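Local coordinates for cell division control protein 4 (Saccharomyces cerevisiae, PDB 3V7D) that serves as the substrate-recognition subunit of an SCF E3 ubiquitin ligase, binding phosphorylated targets such as the CDK inhibitor SIC1 and directing their ubiquitination, at residues Thr16-Pro19 with Phe20-Leu24; Asp34-Asn37 with Ser38-Val41. The protein carries 1 engineered substitution. All coordinates share one frame; numbering follows the deposited sequence.

Interaction 1: Thr16-Pro19 with Phe20-Leu24; sequences TSLP and FEISL
Pro19 occupies the N-cap position of helix 20-27, and its carbonyl oxygen accepts from the backbone of Ile22 and Ser23 in the first turn. Phe20 begins the helix; with CG anti to the backbone N (chi1 175°), its ring swings away from the proline and packs on Ile48 and Lys51. Glu21 adds little, its carboxylate leading off so that OE2 lies in plane at the edge of the Phe20 ring. Ile22 turns back toward the preceding residues and makes two apolar contacts. Its CD1 sits 4.0 Å from Pro19 CD, the two side chains lying side by side and pointing the same way, while its other branch, CG2, meets Leu18 CD1 at 4.0 Å, the leucine crossing at about a right angle. Its backbone N gives only a weak bond to Pro19 O. The main link is from Ser23, whose N donates to Pro19 O at 3.2 Å, nearly straight (163°) and close to the direction of the carbonyl. Ser23 OG bonds back to Ile15 O, in the short helix 14-17, and rests 3.6 Å from Leu18 CB. An apolar and an aromatic side chain of the neighbouring chain, another protein, pack on Pro19 and Leu18 respectively. This short extended link between helices 14-17 and 20-27 matches the Leu-Pro signature near the start of the F-box, the motif through which F-box proteins bind SKP1.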
# COMPACT_ATOMS: atom_id res chain seq x y z
N THR B 16 25.98 21.43 -6.83
CA THR B 16 25.63 22.77 -7.27
C THR B 16 26.01 23.00 -8.73
O THR B 16 25.23 23.56 -9.50
CB THR B 16 26.31 23.83 -6.39
OG1 THR B 16 25.73 23.81 -5.08
CG2 THR B 16 26.15 25.22 -6.98
N SER B 17 27.20 22.55 -9.11
CA SER B 17 27.75 22.81 -10.44
C SER B 17 27.02 22.09 -11.56
O SER B 17 26.75 22.68 -12.61
CB SER B 17 29.24 22.45 -10.48
OG SER B 17 29.98 23.26 -9.59
N LEU B 18 26.70 20.82 -11.35
CA LEU B 18 26.04 20.01 -12.38
C LEU B 18 24.65 20.54 -12.70
O LEU B 18 24.04 21.22 -11.88
CB LEU B 18 25.96 18.55 -11.93
CG LEU B 18 27.27 17.77 -11.96
CD1 LEU B 18 27.13 16.46 -11.20
CD2 LEU B 18 27.70 17.51 -13.40
N PRO B 19 24.15 20.24 -13.91
CA PRO B 19 22.76 20.59 -14.24
C PRO B 19 21.80 19.89 -13.29
O PRO B 19 22.09 18.78 -12.85
CB PRO B 19 22.59 20.06 -15.67
CG PRO B 19 23.99 20.05 -16.23
CD PRO B 19 24.87 19.67 -15.07
N PHE B 20 20.68 20.55 -12.99
CA PHE B 20 19.72 20.07 -12.00
C PHE B 20 19.31 18.60 -12.15
O PHE B 20 19.30 17.85 -11.17
CB PHE B 20 18.47 20.97 -12.01
CG PHE B 20 17.37 20.49 -11.10
CD1 PHE B 20 17.47 20.63 -9.73
CD2 PHE B 20 16.23 19.90 -11.63
CE1 PHE B 20 16.45 20.20 -8.89
CE2 PHE B 20 15.21 19.46 -10.79
CZ PHE B 20 15.32 19.61 -9.42
N GLU B 21 18.97 18.19 -13.37
CA GLU B 21 18.52 16.83 -13.61
C GLU B 21 19.59 15.80 -13.25
O GLU B 21 19.28 14.71 -12.77
CB GLU B 21 18.08 16.66 -15.07
CG GLU B 21 16.96 17.59 -15.50
CD GLU B 21 15.65 17.34 -14.76
OE1 GLU B 21 15.46 16.21 -14.25
OE2 GLU B 21 14.82 18.27 -14.68
N ILE B 22 20.85 16.15 -13.47
CA ILE B 22 21.95 15.25 -13.17
C ILE B 22 22.21 15.14 -11.67
O ILE B 22 22.45 14.04 -11.16
CB ILE B 22 23.24 15.67 -13.91
CG1 ILE B 22 23.00 15.62 -15.42
CG2 ILE B 22 24.40 14.76 -13.52
CD1 ILE B 22 24.23 15.92 -16.24
N SER B 23 22.15 16.26 -10.96
CA SER B 23 22.30 16.22 -9.51
C SER B 23 21.13 15.46 -8.90
O SER B 23 21.26 14.82 -7.86
CB SER B 23 22.38 17.64 -8.93
OG SER B 23 23.60 18.27 -9.28
N LEU B 24 19.98 15.54 -9.57
CA LEU B 24 18.79 14.83 -9.13
C LEU B 24 19.02 13.32 -9.25
O LEU B 24 18.60 12.54 -8.40
CB LEU B 24 17.60 15.24 -9.98
CG LEU B 24 16.29 15.27 -9.21
CD1 LEU B 24 16.36 16.38 -8.18
CD2 LEU B 24 15.11 15.45 -10.15

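Interaction 2: Asp34-Asn37 with Ser38-Val41; sequences DIIN and SLGV
Ser38 folds back on the preceding turn of helix 32-39 and grips Asp34 O with two donors. Its OG, anti to the carbonyl carbon and beside its own backbone N (chi1 -65°), lies 2.7 Å from Asp34 O, while Ser38 N reaches the same oxygen at 2.9 Å. The two arrive from opposite faces of the carbonyl plane, the hydroxyl 36° out of it. This is the tightly packed part: Ser38 CB is wedged 3.3 Å from Asp34 O, and Trp45 and Ile49 of helix 43-49, with an apolar side chain of the neighbouring chain, another protein, pack on Ser38. Replacing the serine by an alanine would probably leave Asp34 O with the backbone donor alone. Next along, Leu39 N bonds to Ile35 O at 3.1 Å and only weakly to Ile36 O.

Between the side chains of Ile36 and Leu39 the contact is sparser. They meet through their CD1 atoms alone, 4.0 Å apart, crossing at a slant; Ile36 is partly exposed, as is Asn37, although Trp56 and Leu96 pack on the isoleucine. Gly40 N donates to Asn37 O at 2.9 Å from well above the carbonyl plane, and Val41 CG2 stays 3.7 Å from that oxygen. The carbonyls of Gly40 and Val41 accept hydrogen bonds from basic side chains of the neighbouring chain, and Asp34 OD1 accepts one from that chain's backbone. The chemistry thus divides in two: a serine hydroxyl spends its proton inside the helix, whereas the carbonyls of Gly40 and Val41 and the Asp34 carboxylate serve as acceptors for the neighbouring chain.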
# COMPACT_ATOMS: atom_id res chain seq x y z
N ASP B 34 20.77 9.67 3.73
CA ASP B 34 21.78 10.51 3.10
C ASP B 34 21.14 11.76 2.52
O ASP B 34 21.71 12.84 2.57
CB ASP B 34 22.53 9.71 2.03
CG ASP B 34 23.26 8.52 2.60
OD1 ASP B 34 23.88 8.68 3.68
OD2 ASP B 34 23.20 7.42 2.00
N ILE B 35 19.93 11.60 1.99
CA ILE B 35 19.17 12.72 1.47
C ILE B 35 18.83 13.71 2.59
O ILE B 35 18.94 14.93 2.40
CB ILE B 35 17.90 12.25 0.74
CG1 ILE B 35 18.30 11.47 -0.52
CG2 ILE B 35 17.01 13.43 0.38
CD1 ILE B 35 17.13 10.96 -1.33
N ILE B 36 18.46 13.19 3.76
CA ILE B 36 18.15 14.03 4.91
C ILE B 36 19.37 14.83 5.37
O ILE B 36 19.27 16.03 5.63
CB ILE B 36 17.58 13.21 6.08
CG1 ILE B 36 16.19 12.70 5.72
CG2 ILE B 36 17.51 14.05 7.35
CD1 ILE B 36 15.28 13.79 5.21
N ASN B 37 20.52 14.16 5.46
CA ASN B 37 21.76 14.85 5.80
C ASN B 37 22.11 15.90 4.76
O ASN B 37 22.62 16.97 5.09
CB ASN B 37 22.91 13.85 5.94
CG ASN B 37 22.80 13.01 7.20
OD1 ASN B 37 22.24 13.45 8.20
ND2 ASN B 37 23.35 11.80 7.15
N SER B 38 21.84 15.59 3.50
CA SER B 38 22.19 16.48 2.40
C SER B 38 21.42 17.79 2.48
O SER B 38 21.93 18.84 2.09
CB SER B 38 21.98 15.78 1.06
OG SER B 38 22.86 14.68 0.93
N LEU B 39 20.20 17.72 3.02
CA LEU B 39 19.39 18.91 3.26
C LEU B 39 20.07 19.91 4.19
O LEU B 39 19.81 21.10 4.13
CB LEU B 39 18.03 18.52 3.84
CG LEU B 39 16.98 18.06 2.84
CD1 LEU B 39 15.79 17.43 3.54
CD2 LEU B 39 16.53 19.25 1.99
N GLY B 40 20.95 19.40 5.06
CA GLY B 40 21.65 20.25 6.01
C GLY B 40 23.03 20.70 5.57
O GLY B 40 23.78 21.28 6.35
N VAL B 41 23.37 20.46 4.31
CA VAL B 41 24.70 20.77 3.81
C VAL B 41 24.90 22.25 3.49
O VAL B 41 25.91 22.85 3.88
CB VAL B 41 25.06 19.90 2.58
CG1 VAL B 41 26.28 20.47 1.85
CG2 VAL B 41 25.31 18.46 3.01

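In the fold
Both contacts lie within the F-box, far from the centre of a chain dominated by its WD-repeat domain, with centres 15 Å apart and nearest atoms about 7 Å apart. Interaction 1 joins helix 14-17 to the start of helix 20-27; interaction 2 lies in the later part of helix 32-39 and the residues that follow. Interaction 1, only partly buried, joins apolar packing of Leu18, Pro19 and Ile22 to backbone bonds on the Pro19 carbonyl, whereas interaction 2 is buried and held by backbone bonds reinforced by a hydroxyl. Helix 43-49 touches both. Each also faces the other protein chain, interaction 1 chiefly by packing, interaction 2 with hydrogen bonds as well, consistent with the F-box's role in binding SKP1.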